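Local coordinates for periplasmic binding protein (Veillonella parvula, PDB 4N01) that probably captures a small solute in the periplasm, perhaps a metal chelate such as an iron-siderophore complex, for handing on to a membrane transporter, at residues F212-E226 / M242-W256. Numbering follows the deposited sequence. Where two conformers were deposited one is given.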
ATOM      1  N   PHE A 212     -16.926  -5.379  -0.166  1.00 15.33           N
ATOM      2  CA  PHE A 212     -16.417  -5.609  -1.507  1.00  9.33           C
ATOM      3  C   PHE A 212     -15.582  -4.397  -1.879  1.00 12.66           C
ATOM      4  O   PHE A 212     -16.010  -3.255  -1.699  1.00 14.28           O
ATOM      5  CB  PHE A 212     -17.585  -5.779  -2.487  1.00 14.36           C
ATOM      6  CG  PHE A 212     -17.171  -5.790  -3.932  1.00 15.16           C
ATOM      7  CD1 PHE A 212     -16.467  -6.871  -4.462  1.00 18.72           C
ATOM      8  CD2 PHE A 212     -17.503  -4.736  -4.767  1.00 20.93           C
ATOM      9  CE1 PHE A 212     -16.087  -6.880  -5.804  1.00 15.37           C
ATOM     10  CE2 PHE A 212     -17.134  -4.740  -6.107  1.00 22.09           C
ATOM     11  CZ  PHE A 212     -16.423  -5.812  -6.625  1.00 15.69           C
ATOM     12  N   ILE A 213     -14.369  -4.635  -2.363  1.00 13.18           N
ATOM     13  CA  ILE A 213     -13.513  -3.533  -2.784  1.00 13.04           C
ATOM     14  C   ILE A 213     -13.652  -3.303  -4.292  1.00 17.48           C
ATOM     15  O   ILE A 213     -13.392  -4.201  -5.101  1.00 18.35           O
ATOM     16  CB  ILE A 213     -12.034  -3.796  -2.443  1.00 19.55           C
ATOM     17  CG1 ILE A 213     -11.859  -3.907  -0.925  1.00 22.25           C
ATOM     18  CG2 ILE A 213     -11.183  -2.665  -2.981  1.00 15.91           C
ATOM     19  CD1 ILE A 213     -11.997  -5.303  -0.393  1.00 26.75           C
ATOM     20  N   TYR A 214     -14.054  -2.094  -4.666  1.00 15.62           N
ATOM     21  CA  TYR A 214     -14.282  -1.753  -6.063  1.00 18.37           C
ATOM     22  C   TYR A 214     -13.180  -0.787  -6.491  1.00 21.47           C
ATOM     23  O   TYR A 214     -13.180   0.388  -6.106  1.00 17.53           O
ATOM     24  CB  TYR A 214     -15.677  -1.129  -6.214  1.00 17.21           C
ATOM     25  CG  TYR A 214     -16.063  -0.620  -7.597  1.00 15.86           C
ATOM     26  CD1 TYR A 214     -16.803  -1.409  -8.469  1.00 24.13           C
ATOM     27  CD2 TYR A 214     -15.722   0.662  -8.008  1.00 18.31           C
ATOM     28  CE1 TYR A 214     -17.179  -0.940  -9.722  1.00 27.95           C
ATOM     29  CE2 TYR A 214     -16.094   1.137  -9.256  1.00 22.65           C
ATOM     30  CZ  TYR A 214     -16.820   0.332 -10.106  1.00 23.81           C
ATOM     31  OH  TYR A 214     -17.185   0.816 -11.339  1.00 24.11           O
ATOM     32  N   ASP A 215     -12.216  -1.286  -7.257  1.00 17.46           N
ATOM     33  CA  ASP A 215     -11.141  -0.423  -7.731  1.00 17.28           C
ATOM     34  C   ASP A 215     -11.585   0.353  -8.953  1.00 19.76           C
ATOM     35  O   ASP A 215     -11.378   1.573  -9.054  1.00 26.49           O
ATOM     36  CB  ASP A 215      -9.911  -1.240  -8.098  1.00 25.11           C
ATOM     37  CG  ASP A 215      -8.805  -0.381  -8.670  1.00 30.38           C
ATOM     38  OD1 ASP A 215      -7.946   0.082  -7.887  1.00 31.58           O
ATOM     39  OD2 ASP A 215      -8.793  -0.148  -9.903  1.00 34.22           O
ATOM     40  N   SER A 216     -12.184  -0.370  -9.891  1.00 22.23           N
ATOM     41  CA  SER A 216     -12.600   0.188 -11.164  1.00 20.89           C
ATOM     42  C   SER A 216     -13.378  -0.894 -11.896  1.00 27.51           C
ATOM     43  O   SER A 216     -13.501  -2.018 -11.404  1.00 24.63           O
ATOM     44  CB  SER A 216     -11.380   0.599 -11.980  1.00 29.77           C
ATOM     45  OG  SER A 216     -10.480  -0.490 -12.118  1.00 29.41           O
ATOM     46  N   GLU A 217     -13.908  -0.570 -13.066  1.00 27.28           N
ATOM     47  CA  GLU A 217     -14.546  -1.595 -13.878  1.00 29.91           C
ATOM     48  C   GLU A 217     -14.280  -1.361 -15.350  1.00 28.45           C
ATOM     49  O   GLU A 217     -14.079  -0.228 -15.785  1.00 32.39           O
ATOM     50  CB  GLU A 217     -16.056  -1.679 -13.609  1.00 33.11           C
ATOM     51  CG  GLU A 217     -16.863  -0.497 -14.132  1.00 36.34           C
ATOM     52  CD  GLU A 217     -18.369  -0.700 -13.986  1.00 40.69           C
ATOM     53  OE1 GLU A 217     -18.868  -0.763 -12.837  1.00 33.79           O
ATOM     54  OE2 GLU A 217     -19.061  -0.797 -15.022  1.00 42.09           O
ATOM     55  N   ASP A 218     -14.253  -2.448 -16.109  1.00 33.00           N
ATOM     56  CA  ASP A 218     -14.148  -2.385 -17.562  1.00 43.43           C
ATOM     57  C   ASP A 218     -14.976  -3.563 -18.034  1.00 45.68           C
ATOM     58  O   ASP A 218     -14.435  -4.596 -18.438  1.00 53.57           O
ATOM     59  CB  ASP A 218     -12.690  -2.523 -18.006  1.00 52.04           C
ATOM     60  CG  ASP A 218     -12.448  -1.964 -19.396  1.00 65.24           C
ATOM     61  OD1 ASP A 218     -13.141  -0.998 -19.779  1.00 71.06           O
ATOM     62  OD2 ASP A 218     -11.560  -2.485 -20.106  1.00 70.95           O
ATOM     63  N   GLY A 219     -16.296  -3.413 -17.951  0.51 39.68           N
ATOM     64  CA  GLY A 219     -17.206  -4.528 -18.137  0.51 38.21           C
ATOM     65  C   GLY A 219     -17.360  -5.291 -16.831  0.51 37.39           C
ATOM     66  O   GLY A 219     -18.438  -5.308 -16.231  0.51 39.21           O
ATOM     67  N   GLN A 220     -16.274  -5.925 -16.396  0.51 34.71           N
ATOM     68  CA  GLN A 220     -16.227  -6.616 -15.110  0.51 29.97           C
ATOM     69  C   GLN A 220     -15.571  -5.723 -14.064  0.51 24.28           C
ATOM     70  O   GLN A 220     -14.773  -4.851 -14.406  0.51 25.87           O
ATOM     71  CB  GLN A 220     -15.398  -7.896 -15.232  0.51 27.75           C
ATOM     72  CG  GLN A 220     -16.060  -9.038 -15.972  0.51 32.08           C
ATOM     73  CD  GLN A 220     -15.199 -10.284 -15.950  0.51 33.70           C
ATOM     74  OE1 GLN A 220     -15.512 -11.259 -15.267  0.51 37.22           O
ATOM     75  NE2 GLN A 220     -14.096 -10.251 -16.689  0.51 34.57           N
ATOM     76  N   PRO A 221     -15.896  -5.935 -12.780  1.00 19.15           N
ATOM     77  CA  PRO A 221     -15.186  -5.145 -11.765  1.00 24.94           C
ATOM     78  C   PRO A 221     -13.770  -5.673 -11.521  1.00 26.34           C
ATOM     79  O   PRO A 221     -13.527  -6.880 -11.638  1.00 27.14           O
ATOM     80  CB  PRO A 221     -16.053  -5.329 -10.513  1.00 18.20           C
ATOM     81  CG  PRO A 221     -16.661  -6.666 -10.688  1.00 18.52           C
ATOM     82  CD  PRO A 221     -16.895  -6.839 -12.177  1.00 18.85           C
ATOM     83  N   PHE A 222     -12.847  -4.766 -11.210  1.00 18.12           N
ATOM     84  CA  PHE A 222     -11.489  -5.115 -10.811  1.00 17.98           C
ATOM     85  C   PHE A 222     -11.461  -4.970  -9.304  1.00 22.47           C
ATOM     86  O   PHE A 222     -11.848  -3.922  -8.765  1.00 22.53           O
ATOM     87  CB  PHE A 222     -10.516  -4.133 -11.466  1.00 20.92           C
ATOM     88  CG  PHE A 222      -9.071  -4.552 -11.403  1.00 24.53           C
ATOM     89  CD1 PHE A 222      -8.596  -5.587 -12.198  1.00 25.04           C
ATOM     90  CD2 PHE A 222      -8.180  -3.878 -10.578  1.00 26.28           C
ATOM     91  CE1 PHE A 222      -7.254  -5.959 -12.159  1.00 27.51           C
ATOM     92  CE2 PHE A 222      -6.837  -4.245 -10.525  1.00 24.74           C
ATOM     93  CZ  PHE A 222      -6.374  -5.287 -11.315  1.00 26.54           C
ATOM     94  N   THR A 223     -11.008  -6.010  -8.613  1.00 17.91           N
ATOM     95  CA  THR A 223     -11.192  -6.074  -7.169  1.00 16.47           C
ATOM     96  C   THR A 223     -10.044  -6.782  -6.443  1.00 16.46           C
ATOM     97  O   THR A 223      -9.149  -7.346  -7.072  1.00 14.85           O
ATOM     98  CB  THR A 223     -12.519  -6.769  -6.850  1.00 15.52           C
ATOM     99  OG1 THR A 223     -12.794  -6.683  -5.448  1.00 16.06           O
ATOM    100  CG2 THR A 223     -12.461  -8.232  -7.266  1.00 17.52           C
ATOM    101  N   ALA A 224     -10.055  -6.731  -5.111  1.00 14.68           N
ATOM    102  CA  ALA A 224      -9.005  -7.381  -4.333  1.00 13.66           C
ATOM    103  C   ALA A 224      -9.463  -8.764  -3.873  1.00 17.29           C
ATOM    104  O   ALA A 224     -10.628  -8.957  -3.490  1.00 15.34           O
ATOM    105  CB  ALA A 224      -8.613  -6.515  -3.132  1.00 16.39           C
ATOM    106  N   PHE A 225      -8.553  -9.733  -3.912  1.00 18.63           N
ATOM    107  CA  PHE A 225      -8.892 -11.103  -3.516  1.00 16.57           C
ATOM    108  C   PHE A 225      -8.171 -11.517  -2.241  1.00 19.37           C
ATOM    109  O   PHE A 225      -8.778 -11.588  -1.171  1.00 22.58           O
ATOM    110  CB  PHE A 225      -8.624 -12.102  -4.665  1.00 13.00           C
ATOM    111  CG  PHE A 225      -9.616 -11.988  -5.809  1.00 17.16           C
ATOM    112  CD1 PHE A 225     -10.693 -12.867  -5.910  1.00 17.41           C
ATOM    113  CD2 PHE A 225      -9.473 -11.000  -6.778  1.00 18.44           C
ATOM    114  CE1 PHE A 225     -11.611 -12.768  -6.974  1.00 17.14           C
ATOM    115  CE2 PHE A 225     -10.387 -10.891  -7.831  1.00 20.51           C
ATOM    116  CZ  PHE A 225     -11.460 -11.772  -7.921  1.00 22.75           C
ATOM    117  N   GLU A 226      -6.879 -11.791  -2.355  1.00 14.81           N
ATOM    118  CA  GLU A 226      -6.118 -12.264  -1.200  1.00 18.20           C
ATOM    119  C   GLU A 226      -4.980 -11.308  -0.883  1.00 17.17           C
ATOM    120  O   GLU A 226      -4.661 -10.428  -1.677  1.00 21.79           O
ATOM    121  CB  GLU A 226      -5.556 -13.678  -1.455  1.00 16.80           C
ATOM    122  CG  GLU A 226      -6.622 -14.749  -1.768  1.00 24.17           C
ATOM    123  CD  GLU A 226      -7.659 -14.957  -0.664  1.00 21.90           C
ATOM    124  OE1 GLU A 226      -7.455 -14.476   0.477  1.00 24.90           O
ATOM    125  OE2 GLU A 226      -8.693 -15.622  -0.929  1.00 19.95           O
HETATM  126  N   MSE A 242     -14.541 -11.358  -1.678  1.00 14.63           N
HETATM  127  CA  MSE A 242     -13.824 -12.015  -2.771  1.00 14.85           C
HETATM  128  C   MSE A 242     -12.691 -12.914  -2.254  1.00 19.25           C
HETATM  129  O   MSE A 242     -12.069 -13.639  -3.026  1.00 15.00           O
HETATM  130  CB  MSE A 242     -13.286 -10.996  -3.795  1.00 17.07           C
HETATM  131  CG  MSE A 242     -14.375 -10.111  -4.406  1.00 16.83           C
HETATM  132 SE   MSE A 242     -15.874 -11.142  -5.179  0.62 25.02          SE
HETATM  133  CE  MSE A 242     -15.064 -11.496  -6.909  1.00 25.98           C
ATOM    134  N   SER A 243     -12.428 -12.862  -0.947  0.53 14.44           N
ATOM    135  CA  SER A 243     -11.419 -13.733  -0.339  0.53 15.91           C
ATOM    136  C   SER A 243     -12.017 -15.100   0.001  0.53 20.09           C
ATOM    137  O   SER A 243     -13.230 -15.223   0.182  0.53 18.74           O
ATOM    138  CB  SER A 243     -10.829 -13.076   0.914  0.53 14.16           C
ATOM    139  OG  SER A 243      -9.913 -13.944   1.573  0.53 15.43           O
ATOM    140  N   GLY A 244     -11.173 -16.127   0.068  1.00 14.51           N
ATOM    141  CA  GLY A 244     -11.640 -17.479   0.349  1.00 19.92           C
ATOM    142  C   GLY A 244     -12.322 -18.131  -0.845  1.00 21.81           C
ATOM    143  O   GLY A 244     -13.027 -19.134  -0.692  1.00 23.85           O
ATOM    144  N   LEU A 245     -12.126 -17.568  -2.038  1.00 18.35           N
ATOM    145  CA  LEU A 245     -12.718 -18.146  -3.258  1.00 15.80           C
ATOM    146  C   LEU A 245     -11.702 -18.895  -4.127  1.00 23.98           C
ATOM    147  O   LEU A 245     -12.007 -19.286  -5.254  1.00 21.47           O
ATOM    148  CB  LEU A 245     -13.408 -17.063  -4.089  1.00 18.44           C
ATOM    149  CG  LEU A 245     -14.504 -16.268  -3.374  1.00 20.14           C
ATOM    150  CD1 LEU A 245     -15.153 -15.301  -4.339  1.00 18.13           C
ATOM    151  CD2 LEU A 245     -15.554 -17.201  -2.766  1.00 17.26           C
ATOM    152  N   GLY A 246     -10.492 -19.083  -3.607  1.00 23.31           N
ATOM    153  CA  GLY A 246      -9.480 -19.848  -4.310  1.00 27.92           C
ATOM    154  C   GLY A 246      -8.689 -19.051  -5.331  1.00 29.50           C
ATOM    155  O   GLY A 246      -7.976 -19.623  -6.152  1.00 25.71           O
ATOM    156  N   VAL A 247      -8.808 -17.726  -5.289  1.00 19.97           N
ATOM    157  CA  VAL A 247      -8.071 -16.885  -6.223  1.00 22.64           C
ATOM    158  C   VAL A 247      -6.845 -16.301  -5.532  1.00 24.63           C
ATOM    159  O   VAL A 247      -6.949 -15.321  -4.796  1.00 22.73           O
ATOM    160  CB  VAL A 247      -8.946 -15.735  -6.762  1.00 19.77           C
ATOM    161  CG1 VAL A 247      -8.177 -14.942  -7.808  1.00 24.06           C
ATOM    162  CG2 VAL A 247     -10.254 -16.278  -7.356  1.00 23.82           C
ATOM    163  N   ASP A 248      -5.682 -16.900  -5.768  1.00 23.29           N
ATOM    164  CA  ASP A 248      -4.466 -16.492  -5.050  1.00 21.99           C
ATOM    165  C   ASP A 248      -3.799 -15.285  -5.708  1.00 21.72           C
ATOM    166  O   ASP A 248      -2.681 -15.375  -6.214  1.00 23.98           O
ATOM    167  CB  ASP A 248      -3.490 -17.665  -4.950  1.00 20.88           C
ATOM    168  CG  ASP A 248      -2.311 -17.374  -4.047  1.00 26.63           C
ATOM    169  OD1 ASP A 248      -2.396 -16.447  -3.208  1.00 26.70           O
ATOM    170  OD2 ASP A 248      -1.286 -18.079  -4.170  1.00 30.67           O
ATOM    171  N   LYS A 249      -4.495 -14.152  -5.700  1.00 20.32           N
ATOM    172  CA  LYS A 249      -3.977 -12.924  -6.307  1.00 21.13           C
ATOM    173  C   LYS A 249      -4.351 -11.735  -5.449  1.00 19.09           C
ATOM    174  O   LYS A 249      -5.393 -11.750  -4.795  1.00 18.92           O
ATOM    175  CB  LYS A 249      -4.590 -12.734  -7.695  1.00 24.60           C
ATOM    176  CG  LYS A 249      -4.219 -13.821  -8.685  1.00 26.80           C
ATOM    177  CD  LYS A 249      -4.917 -13.610 -10.015  1.00 38.73           C
ATOM    178  CE  LYS A 249      -4.430 -14.634 -11.023  1.00 49.32           C
ATOM    179  NZ  LYS A 249      -2.953 -14.784 -10.915  1.00 57.82           N
ATOM    180  N   THR A 250      -3.516 -10.700  -5.452  1.00 16.53           N
ATOM    181  CA  THR A 250      -3.877  -9.489  -4.734  1.00 17.04           C
ATOM    182  C   THR A 250      -5.050  -8.799  -5.432  1.00 19.84           C
ATOM    183  O   THR A 250      -6.007  -8.399  -4.778  1.00 19.82           O
ATOM    184  CB  THR A 250      -2.704  -8.507  -4.629  1.00 19.38           C
ATOM    185  OG1 THR A 250      -2.099  -8.349  -5.916  1.00 19.55           O
ATOM    186  CG2 THR A 250      -1.660  -9.017  -3.650  1.00 22.89           C
ATOM    187  N   TRP A 251      -4.954  -8.658  -6.758  1.00 18.10           N
ATOM    188  CA  TRP A 251      -5.950  -7.931  -7.561  1.00 19.02           C
ATOM    189  C   TRP A 251      -6.206  -8.641  -8.886  1.00 17.95           C
ATOM    190  O   TRP A 251      -5.272  -9.121  -9.516  1.00 21.10           O
ATOM    191  CB  TRP A 251      -5.458  -6.509  -7.884  1.00 17.48           C
ATOM    192  CG  TRP A 251      -5.191  -5.659  -6.667  1.00 24.62           C
ATOM    193  CD1 TRP A 251      -4.011  -5.552  -5.980  1.00 17.95           C
ATOM    194  CD2 TRP A 251      -6.132  -4.808  -5.986  1.00 15.27           C
ATOM    195  NE1 TRP A 251      -4.161  -4.684  -4.917  1.00 18.75           N
ATOM    196  CE2 TRP A 251      -5.452  -4.214  -4.902  1.00 21.43           C
ATOM    197  CE3 TRP A 251      -7.476  -4.476  -6.202  1.00 15.11           C
ATOM    198  CZ2 TRP A 251      -6.075  -3.311  -4.027  1.00 20.00           C
ATOM    199  CZ3 TRP A 251      -8.093  -3.586  -5.334  1.00 19.22           C
ATOM    200  CH2 TRP A 251      -7.388  -3.010  -4.260  1.00 16.22           C
ATOM    201  N   ALA A 252      -7.462  -8.674  -9.319  1.00 17.62           N
ATOM    202  CA  ALA A 252      -7.805  -9.267 -10.608  1.00 19.06           C
ATOM    203  C   ALA A 252      -9.229  -8.909 -10.939  1.00 18.63           C
ATOM    204  O   ALA A 252      -9.944  -8.351 -10.115  1.00 17.19           O
ATOM    205  CB  ALA A 252      -7.662 -10.786 -10.564  1.00 19.23           C
ATOM    206  N   LYS A 253      -9.647  -9.260 -12.144  1.00 20.07           N
ATOM    207  CA  LYS A 253     -11.031  -9.065 -12.532  1.00 23.80           C
ATOM    208  C   LYS A 253     -11.929 -10.058 -11.809  1.00 22.09           C
ATOM    209  O   LYS A 253     -11.572 -11.222 -11.657  1.00 27.82           O
ATOM    210  CB  LYS A 253     -11.186  -9.232 -14.046  1.00 23.12           C
ATOM    211  CG  LYS A 253     -10.885  -7.975 -14.853  1.00 39.78           C
ATOM    212  CD  LYS A 253     -11.714  -7.943 -16.140  1.00 53.27           C
ATOM    213  CE  LYS A 253     -11.552  -6.623 -16.889  1.00 55.31           C
ATOM    214  NZ  LYS A 253     -10.164  -6.446 -17.389  1.00 61.78           N
ATOM    215  N   GLY A 254     -13.087  -9.591 -11.357  1.00 21.33           N
ATOM    216  CA  GLY A 254     -14.092 -10.462 -10.765  1.00 20.33           C
ATOM    217  C   GLY A 254     -15.316 -10.478 -11.672  1.00 26.49           C
ATOM    218  O   GLY A 254     -15.321  -9.839 -12.726  1.00 31.02           O
ATOM    219  N   SER A 255     -16.342 -11.220 -11.260  0.53 24.26           N
ATOM    220  CA  SER A 255     -17.628 -11.216 -11.944  0.53 23.60           C
ATOM    221  C   SER A 255     -18.665 -10.582 -11.032  0.53 20.96           C
ATOM    222  O   SER A 255     -18.647 -10.811  -9.819  0.53 16.28           O
ATOM    223  CB  SER A 255     -18.053 -12.643 -12.294  0.53 30.60           C
ATOM    224  OG  SER A 255     -17.275 -13.157 -13.361  0.53 32.20           O
ATOM    225  N   TRP A 256     -19.557  -9.774 -11.600  1.00 19.57           N
ATOM    226  CA  TRP A 256     -20.646  -9.205 -10.818  1.00 16.82           C
ATOM    227  C   TRP A 256     -21.531 -10.308 -10.225  1.00 16.42           C
ATOM    228  O   TRP A 256     -22.085 -10.132  -9.153  1.00 18.66           O
ATOM    229  CB  TRP A 256     -21.506  -8.256 -11.666  1.00 20.53           C
ATOM    230  CG  TRP A 256     -20.894  -6.887 -11.930  1.00 22.45           C
ATOM    231  CD1 TRP A 256     -20.659  -6.318 -13.152  1.00 28.93           C
ATOM    232  CD2 TRP A 256     -20.458  -5.923 -10.953  1.00 21.98           C
ATOM    233  NE1 TRP A 256     -20.101  -5.064 -12.994  1.00 27.56           N
ATOM    234  CE2 TRP A 256     -19.964  -4.804 -11.656  1.00 24.49           C
ATOM    235  CE3 TRP A 256     -20.424  -5.910  -9.552  1.00 17.03           C
ATOM    236  CZ2 TRP A 256     -19.460  -3.677 -11.009  1.00 20.91           C
ATOM    237  CZ3 TRP A 256     -19.919  -4.790  -8.912  1.00 19.78           C
ATOM    238  CH2 TRP A 256     -19.444  -3.692  -9.638  1.00 22.51           C
TER
HETATM  239  O   HOH W   1     -10.173 -15.795  -3.288  1.00 17.26           O
HETATM  240  O   HOH W   2      -5.483  -7.888  -2.058  1.00 20.50           O
HETATM  241  O   HOH W   3      -8.788 -18.364  -1.368  1.00 26.20           O
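F225 is held between V247 and the selenomethionine M242: V247 CG1 sits over one ring face, 4.0 Å from the centroid, and M242 CB over the other, while A252 O meets the ring edge. At the far end, W256 lies with one face against P221, whose CD stands 3.7 Å from the centroid of the five-membered ring, only 8° off its normal. W256 CH2 comes within 3.6 Å of Y214 CE1, rim to rim, their planes 22° apart, and F212 approaches obliquely to complete an aromatic cluster. An alanine in place of W256 would probably open a gap beneath P221 and leave the Y214 and F212 rings freer to shift.

Between these ends, strands 221-224 and 251-253 pair antiparallel, T223 and A252 exchanging backbone hydrogen bonds. W251, its CG anti to the carbonyl carbon (chi1 -60°), turns its six-membered ring over A224 CB, which lies 3.8 Å from that ring's centroid, a CH-pi contact.

The E226 side chain folds back to bring its carboxylate to the 243-247 loop: OE1 accepts from S243 OG at 2.7 Å, OE2 takes G244 N through its syn lone pair, also at 2.7 Å, and two waters donate to OE2. The small antiparallel sheet of 216-217, 221-224 and 251-253 follows directly on strand 209-214 of the parallel sheet, and T223 OG1 donates to I213 O; aromatic packing secures one end, while several donors at the other would probably stabilise E226 as a carboxylate.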